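Local atomic coordinates of amine oxidase domain-containing protein (Pyrococcus furiosus, PDB entry 3NRN), a protein that binds adenosine monophosphate in a Rossmann-type nucleotide site and is probably an oxidoreductase of the flavin-containing amine oxidase family, its substrate unknown. Residues A[191-194]-A[195-198]; A[131-134]-A[135-139]; A[255-258]-A[259-262]. All blocks are in the same frame, centred on the assembly; numbering follows the deposited sequence.

Interaction 1: A[191-194]-A[195-198]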
loop_
_atom_site.group_PDB
_atom_site.type_symbol
_atom_site.label_atom_id
_atom_site.label_comp_id
_atom_site.label_asym_id
_atom_site.label_seq_id
_atom_site.Cartn_x
_atom_site.Cartn_y
_atom_site.Cartn_z
ATOM N N VAL A 191 9.159 10.266 2.048
ATOM C CA VAL A 191 9.819 9.068 1.561
ATOM C C VAL A 191 10.319 9.264 0.131
ATOM O O VAL A 191 11.444 8.894 -0.214
ATOM C CB VAL A 191 8.847 7.883 1.609
ATOM C CG1 VAL A 191 9.436 6.685 0.883
ATOM C CG2 VAL A 191 8.553 7.543 3.058
ATOM N N ILE A 192 9.468 9.853 -0.696
ATOM C CA ILE A 192 9.798 10.094 -2.084
ATOM C C ILE A 192 11.023 10.992 -2.217
ATOM O O ILE A 192 11.908 10.719 -3.027
ATOM C CB ILE A 192 8.615 10.752 -2.817
ATOM C CG1 ILE A 192 7.366 9.867 -2.692
ATOM C CG2 ILE A 192 8.988 11.008 -4.268
ATOM C CD1 ILE A 192 7.518 8.456 -3.248
ATOM N N ASP A 193 11.073 12.060 -1.423
ATOM C CA ASP A 193 12.203 12.990 -1.477
ATOM C C ASP A 193 13.517 12.292 -1.136
ATOM O O ASP A 193 14.550 12.550 -1.754
ATOM C CB ASP A 193 11.977 14.176 -0.528
ATOM C CG ASP A 193 10.834 15.079 -0.981
ATOM O OD1 ASP A 193 10.591 15.184 -2.204
ATOM O OD2 ASP A 193 10.188 15.703 -0.113
ATOM N N GLU A 194 13.478 11.396 -0.158
ATOM C CA GLU A 194 14.680 10.669 0.230
ATOM C C GLU A 194 15.139 9.675 -0.838
ATOM O O GLU A 194 16.336 9.552 -1.096
ATOM C CB GLU A 194 14.454 9.956 1.567
ATOM C CG GLU A 194 14.685 10.858 2.771
ATOM C CD GLU A 194 16.144 11.303 2.884
ATOM O OE1 GLU A 194 16.971 10.527 3.410
ATOM O OE2 GLU A 194 16.463 12.419 2.431
ATOM N N LEU A 195 14.200 8.971 -1.466
ATOM C CA LEU A 195 14.574 8.012 -2.503
ATOM C C LEU A 195 15.163 8.743 -3.709
ATOM O O LEU A 195 16.104 8.255 -4.337
ATOM C CB LEU A 195 13.361 7.166 -2.928
ATOM C CG LEU A 195 12.772 6.256 -1.835
ATOM C CD1 LEU A 195 11.559 5.514 -2.368
ATOM C CD2 LEU A 195 13.837 5.261 -1.343
ATOM N N GLU A 196 14.601 9.907 -4.030
ATOM C CA GLU A 196 15.089 10.714 -5.147
ATOM C C GLU A 196 16.518 11.182 -4.864
ATOM O O GLU A 196 17.383 11.154 -5.747
ATOM C CB GLU A 196 14.180 11.936 -5.367
ATOM C CG GLU A 196 14.750 12.970 -6.342
ATOM C CD GLU A 196 13.779 14.107 -6.640
ATOM O OE1 GLU A 196 13.259 14.723 -5.692
ATOM O OE2 GLU A 196 13.538 14.391 -7.829
ATOM N N ARG A 197 16.764 11.610 -3.631
ATOM C CA ARG A 197 18.096 12.072 -3.248
ATOM C C ARG A 197 19.111 10.938 -3.339
ATOM O O ARG A 197 20.225 11.129 -3.820
ATOM C CB ARG A 197 18.085 12.617 -1.815
ATOM C CG ARG A 197 19.481 12.835 -1.219
ATOM C CD ARG A 197 19.416 13.209 0.259
ATOM N NE ARG A 197 19.062 12.074 1.112
ATOM C CZ ARG A 197 19.848 11.022 1.326
ATOM N NH1 ARG A 197 21.039 10.950 0.748
ATOM N NH2 ARG A 197 19.454 10.041 2.128
ATOM N N ILE A 198 18.719 9.758 -2.871
ATOM C CA ILE A 198 19.613 8.608 -2.877
ATOM C C ILE A 198 19.991 8.178 -4.285
ATOM O O ILE A 198 21.134 7.782 -4.538
ATOM C CB ILE A 198 18.982 7.421 -2.124
ATOM C CG1 ILE A 198 18.843 7.774 -0.642
ATOM C CG2 ILE A 198 19.827 6.171 -2.312
ATOM C CD1 ILE A 198 17.969 6.818 0.137
#
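The carboxylate carbon of Glu194, CD, sits at the edge of the Arg197 guanidinium, in its plane, while the backbone oxygen of Glu194 lies over one guanidinium face. The grip is side-on and bidentate: Arg197 NH2 reaches Glu194 OE1 at 2.8 Å and Arg197 NE reaches Glu194 OE2 at 2.9 Å. Both N-H groups aim almost straight at their oxygens, yet the two flat groups are turned 36° apart, and each oxygen is met from above the carboxylate plane. Glu194 gets there by a bend about its CB-CG bond (chi2 -65°), which lays it beside Arg197, pointing the same way. Glu194 OE1 also accepts from the backbone N of Lys75, and Arg197 NH1 goes on to Glu201. All this rides on helix 188-200, which packs against helix 10-21, the helix that follows the glycine-rich turn of the Rossmann-type AMP site. Val191 and Leu195 form part of that buried side, with Val191 CG1 4.1 Å from Leu195 CD1. The side chain of Ile192 is about 8 Å from the bound AMP. On the more exposed side, Asp193 OD1 comes within 4.4 Å of Glu196 OE1, a like-charge approach probably eased by the salt bridge from Asp193 to Lys189.

Interaction 2: A[131-134]-A[135-139]; sequences DEWI and KEKIG
Lys135 runs back along the helix beside Asp131, its CB near the carbonyl oxygens of Glu132 and Asp131. Lys135 CG, beside the backbone N (chi1 -66°), drops to 3.1 Å from Asp131 O. From there the chain is fully extended, and CD and CE draw gradually away from that same oxygen. At the tip, Lys135 NZ stops 4.0 Å from Asp131 OD2, too far for a salt bridge, though the opposite charges probably still attract. A long, weak ion pair to Glu140 draws on the same ammonium. The turn belongs to helix 130-137, a short helix packed on helices 142-156 and 165-178 away from the AMP site. At its C-terminal end Ile134 O takes two donors, Ile138 N at 2.8 Å and Gly139 N at 3.1 Å, the second lying in the carbonyl plane on a lone pair. Gly139 has left helical geometry with phi 140°, where a CB would jam against the preceding carbonyl oxygen. On another side of the helix, Lys137 CG approaches the Trp133 ring obliquely, 3.6 Å from Trp133 CE3. Ile134 is buried against Leu144, Leu145 and Leu148, and Ile134 CG2 lies 4.3 Å from Ile138 CD1.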
loop_
_atom_site.group_PDB
_atom_site.type_symbol
_atom_site.label_atom_id
_atom_site.label_comp_id
_atom_site.label_asym_id
_atom_site.label_seq_id
_atom_site.Cartn_x
_atom_site.Cartn_y
_atom_site.Cartn_z
ATOM N N ASP A 131 -13.904 -15.808 6.019
ATOM C CA ASP A 131 -15.046 -15.682 6.921
ATOM C C ASP A 131 -15.529 -17.055 7.376
ATOM O O ASP A 131 -16.030 -17.219 8.486
ATOM C CB ASP A 131 -16.192 -14.930 6.232
ATOM C CG ASP A 131 -16.806 -15.715 5.086
ATOM O OD1 ASP A 131 -16.054 -16.188 4.211
ATOM O OD2 ASP A 131 -18.046 -15.857 5.058
ATOM N N GLU A 132 -15.358 -18.044 6.510
ATOM C CA GLU A 132 -15.777 -19.402 6.810
ATOM C C GLU A 132 -14.864 -20.021 7.856
ATOM O O GLU A 132 -15.332 -20.646 8.811
ATOM C CB GLU A 132 -15.741 -20.241 5.536
ATOM C CG GLU A 132 -16.609 -21.478 5.583
ATOM C CD GLU A 132 -16.786 -22.102 4.214
ATOM O OE1 GLU A 132 -15.894 -22.862 3.778
ATOM O OE2 GLU A 132 -17.818 -21.815 3.568
ATOM N N TRP A 133 -13.559 -19.834 7.680
ATOM C CA TRP A 133 -12.591 -20.397 8.608
ATOM C C TRP A 133 -12.639 -19.725 9.979
ATOM O O TRP A 133 -12.381 -20.370 10.995
ATOM C CB TRP A 133 -11.184 -20.363 7.980
ATOM C CG TRP A 133 -10.168 -19.454 8.598
ATOM C CD1 TRP A 133 -10.182 -18.088 8.620
ATOM C CD2 TRP A 133 -8.944 -19.851 9.226
ATOM N NE1 TRP A 133 -9.039 -17.610 9.218
ATOM C CE2 TRP A 133 -8.262 -18.670 9.599
ATOM C CE3 TRP A 133 -8.355 -21.089 9.506
ATOM C CZ2 TRP A 133 -7.023 -18.692 10.243
ATOM C CZ3 TRP A 133 -7.123 -21.111 10.144
ATOM C CH2 TRP A 133 -6.469 -19.918 10.504
ATOM N N ILE A 134 -12.994 -18.443 10.019
ATOM C CA ILE A 134 -13.094 -17.743 11.295
ATOM C C ILE A 134 -14.294 -18.301 12.076
ATOM O O ILE A 134 -14.203 -18.547 13.275
ATOM C CB ILE A 134 -13.264 -16.209 11.091
ATOM C CG1 ILE A 134 -11.963 -15.607 10.544
ATOM C CG2 ILE A 134 -13.641 -15.531 12.413
ATOM C CD1 ILE A 134 -10.755 -15.794 11.452
ATOM N N LYS A 135 -15.415 -18.509 11.392
ATOM C CA LYS A 135 -16.603 -19.046 12.048
ATOM C C LYS A 135 -16.320 -20.420 12.663
ATOM O O LYS A 135 -16.754 -20.715 13.775
ATOM C CB LYS A 135 -17.758 -19.164 11.051
ATOM C CG LYS A 135 -18.271 -17.837 10.522
ATOM C CD LYS A 135 -19.341 -18.060 9.468
ATOM C CE LYS A 135 -19.849 -16.746 8.908
ATOM N NZ LYS A 135 -20.785 -16.969 7.769
ATOM N N GLU A 136 -15.580 -21.253 11.938
ATOM C CA GLU A 136 -15.256 -22.592 12.411
ATOM C C GLU A 136 -14.232 -22.593 13.545
ATOM O O GLU A 136 -14.485 -23.133 14.621
ATOM C CB GLU A 136 -14.734 -23.435 11.249
ATOM C CG GLU A 136 -15.664 -23.457 10.045
ATOM C CD GLU A 136 -15.077 -24.197 8.855
ATOM O OE1 GLU A 136 -13.903 -23.934 8.511
ATOM O OE2 GLU A 136 -15.790 -25.031 8.256
ATOM N N LYS A 137 -13.078 -21.981 13.299
ATOM C CA LYS A 137 -12.005 -21.924 14.287
ATOM C C LYS A 137 -12.373 -21.151 15.552
ATOM O O LYS A 137 -11.961 -21.523 16.650
ATOM C CB LYS A 137 -10.746 -21.310 13.660
ATOM C CG LYS A 137 -10.205 -22.082 12.460
ATOM C CD LYS A 137 -9.583 -23.418 12.860
ATOM C CE LYS A 137 -8.265 -23.221 13.603
ATOM N NZ LYS A 137 -7.543 -24.507 13.843
ATOM N N ILE A 138 -13.142 -20.079 15.402
ATOM C CA ILE A 138 -13.534 -19.276 16.555
ATOM C C ILE A 138 -15.030 -19.349 16.845
ATOM O O ILE A 138 -15.438 -19.703 17.953
ATOM C CB ILE A 138 -13.143 -17.798 16.363
ATOM C CG1 ILE A 138 -11.625 -17.683 16.187
ATOM C CG2 ILE A 138 -13.610 -16.981 17.558
ATOM C CD1 ILE A 138 -11.136 -16.286 15.847
ATOM N N GLY A 139 -15.844 -19.012 15.849
ATOM C CA GLY A 139 -17.282 -19.042 16.032
ATOM C C GLY A 139 -17.951 -17.865 15.354
ATOM O O GLY A 139 -17.305 -16.860 15.059
#

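Interaction 3: A[255-258]-A[259-262]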
loop_
_atom_site.group_PDB
_atom_site.type_symbol
_atom_site.label_atom_id
_atom_site.label_comp_id
_atom_site.label_asym_id
_atom_site.label_seq_id
_atom_site.Cartn_x
_atom_site.Cartn_y
_atom_site.Cartn_z
ATOM N N ARG A 255 -0.526 -18.236 -23.475
ATOM C CA ARG A 255 -1.961 -17.994 -23.591
ATOM C C ARG A 255 -2.695 -17.936 -22.240
ATOM O O ARG A 255 -3.479 -17.021 -21.988
ATOM C CB ARG A 255 -2.593 -19.090 -24.463
ATOM C CG ARG A 255 -4.119 -19.034 -24.543
ATOM C CD ARG A 255 -4.702 -20.374 -24.976
ATOM N NE ARG A 255 -4.441 -20.688 -26.380
ATOM C CZ ARG A 255 -4.682 -21.874 -26.935
ATOM N NH1 ARG A 255 -5.183 -22.861 -26.204
ATOM N NH2 ARG A 255 -4.431 -22.074 -28.221
ATOM N N ASP A 256 -2.448 -18.905 -21.369
ATOM C CA ASP A 256 -3.136 -18.913 -20.084
ATOM C C ASP A 256 -2.718 -17.768 -19.172
ATOM O O ASP A 256 -3.496 -17.351 -18.306
ATOM C CB ASP A 256 -2.950 -20.263 -19.377
ATOM C CG ASP A 256 -1.532 -20.486 -18.900
ATOM O OD1 ASP A 256 -0.601 -19.979 -19.555
ATOM O OD2 ASP A 256 -1.353 -21.182 -17.878
ATOM N N TYR A 257 -1.508 -17.248 -19.362
ATOM C CA TYR A 257 -1.054 -16.129 -18.543
ATOM C C TYR A 257 -1.797 -14.865 -18.986
ATOM O O TYR A 257 -2.249 -14.067 -18.158
ATOM C CB TYR A 257 0.458 -15.906 -18.676
ATOM C CG TYR A 257 0.948 -14.818 -17.742
ATOM C CD1 TYR A 257 0.941 -15.011 -16.357
ATOM C CD2 TYR A 257 1.353 -13.577 -18.229
ATOM C CE1 TYR A 257 1.318 -13.993 -15.481
ATOM C CE2 TYR A 257 1.731 -12.553 -17.358
ATOM C CZ TYR A 257 1.708 -12.767 -15.987
ATOM O OH TYR A 257 2.049 -11.747 -15.123
ATOM N N LEU A 258 -1.906 -14.686 -20.299
ATOM C CA LEU A 258 -2.623 -13.549 -20.873
ATOM C C LEU A 258 -4.087 -13.586 -20.432
ATOM O O LEU A 258 -4.741 -12.549 -20.313
ATOM C CB LEU A 258 -2.561 -13.601 -22.402
ATOM C CG LEU A 258 -1.182 -13.312 -22.996
ATOM C CD1 LEU A 258 -1.183 -13.559 -24.506
ATOM C CD2 LEU A 258 -0.820 -11.861 -22.673
ATOM N N LYS A 259 -4.598 -14.793 -20.206
ATOM C CA LYS A 259 -5.975 -14.978 -19.771
ATOM C C LYS A 259 -6.129 -14.412 -18.366
ATOM O O LYS A 259 -7.080 -13.687 -18.072
ATOM C CB LYS A 259 -6.333 -16.470 -19.762
ATOM C CG LYS A 259 -7.778 -16.755 -19.370
ATOM C CD LYS A 259 -8.075 -18.250 -19.360
ATOM C CE LYS A 259 -9.536 -18.522 -19.031
ATOM N NZ LYS A 259 -9.937 -17.963 -17.710
ATOM N N GLN A 260 -5.177 -14.756 -17.502
ATOM C CA GLN A 260 -5.180 -14.289 -16.125
ATOM C C GLN A 260 -5.025 -12.768 -16.049
ATOM O O GLN A 260 -5.705 -12.107 -15.260
ATOM C CB GLN A 260 -4.048 -14.967 -15.349
ATOM C CG GLN A 260 -3.841 -14.405 -13.964
ATOM C CD GLN A 260 -2.713 -15.083 -13.219
ATOM O OE1 GLN A 260 -2.844 -16.223 -12.776
ATOM N NE2 GLN A 260 -1.592 -14.385 -13.080
ATOM N N VAL A 261 -4.138 -12.220 -16.876
ATOM C CA VAL A 261 -3.896 -10.779 -16.891
ATOM C C VAL A 261 -5.107 -10.003 -17.401
ATOM O O VAL A 261 -5.433 -8.937 -16.883
ATOM C CB VAL A 261 -2.677 -10.411 -17.778
ATOM C CG1 VAL A 261 -2.574 -8.898 -17.916
ATOM C CG2 VAL A 261 -1.396 -10.971 -17.171
ATOM N N ASP A 262 -5.765 -10.532 -18.424
ATOM C CA ASP A 262 -6.934 -9.863 -18.975
ATOM C C ASP A 262 -8.110 -9.975 -18.009
ATOM O O ASP A 262 -9.099 -9.258 -18.138
ATOM C CB ASP A 262 -7.321 -10.473 -20.328
ATOM C CG ASP A 262 -6.244 -10.292 -21.386
ATOM O OD1 ASP A 262 -5.538 -9.261 -21.351
ATOM O OD2 ASP A 262 -6.115 -11.171 -22.264
#
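Val261 N donates to Tyr257 O at 2.9 Å, one of the i to i+4 bonds of the short helix 255-262. That bond sets Val261 one turn beyond Tyr257 and brings their side chains together in a CH-pi contact. Val261 CG2 stands over one face of the tyrosine ring, 28° off its normal, and comes to 3.5 Å from Tyr257 CE2. The ring swings forward along the helix to meet the methyl because Tyr257 CG is anti to the backbone N (chi1 -175°). Gln260 NE2 comes to the same ring obliquely, 3.8 Å from Tyr257 CE1, with the amide plane turned 62° from the ring. The amide is tied down elsewhere, since Gln260 OE1 accepts from the backbone N of Ile367, and Ile367 also touches Tyr257. Val241 of helix 241-248 meets both Tyr257 and Val261, and this buried face thus joins helix 255-262 to that helix and to the loop around Ile367 and Trp369. With an alanine in place of Tyr257, Val261 CG2 would probably face a gap, and Val241 and Trp369 would be likely to lose the ring they pack on. Past the ring, Asp262 OD2 is held by a salt bridge from Arg250 NH2, while Asp262 N donates to Leu258 O at 2.9 Å.

How the interactions relate
Along the chain the order is interaction 2, interaction 1, interaction 3, each within a single helix: 130-137, 188-200 and 255-262. None touches another. Interactions 1 and 2 lie on opposite sides of the chain's centre, their centres about 44 Å apart; interaction 3 is about 35 Å from interaction 1 and about 33 Å from interaction 2, centre to centre. Interaction 1 is nearest the nucleotide, on a helix packed against helix 10-21, which follows strand 2-6 of the five-stranded parallel sheet. Interaction 2 joins a group of helices remote from that site, and interaction 3 packs on helix 241-248, just after parallel strand 234-237. Of the three, then, only interaction 1 sits beside the nucleotide-binding part; the others belong to outlying helices.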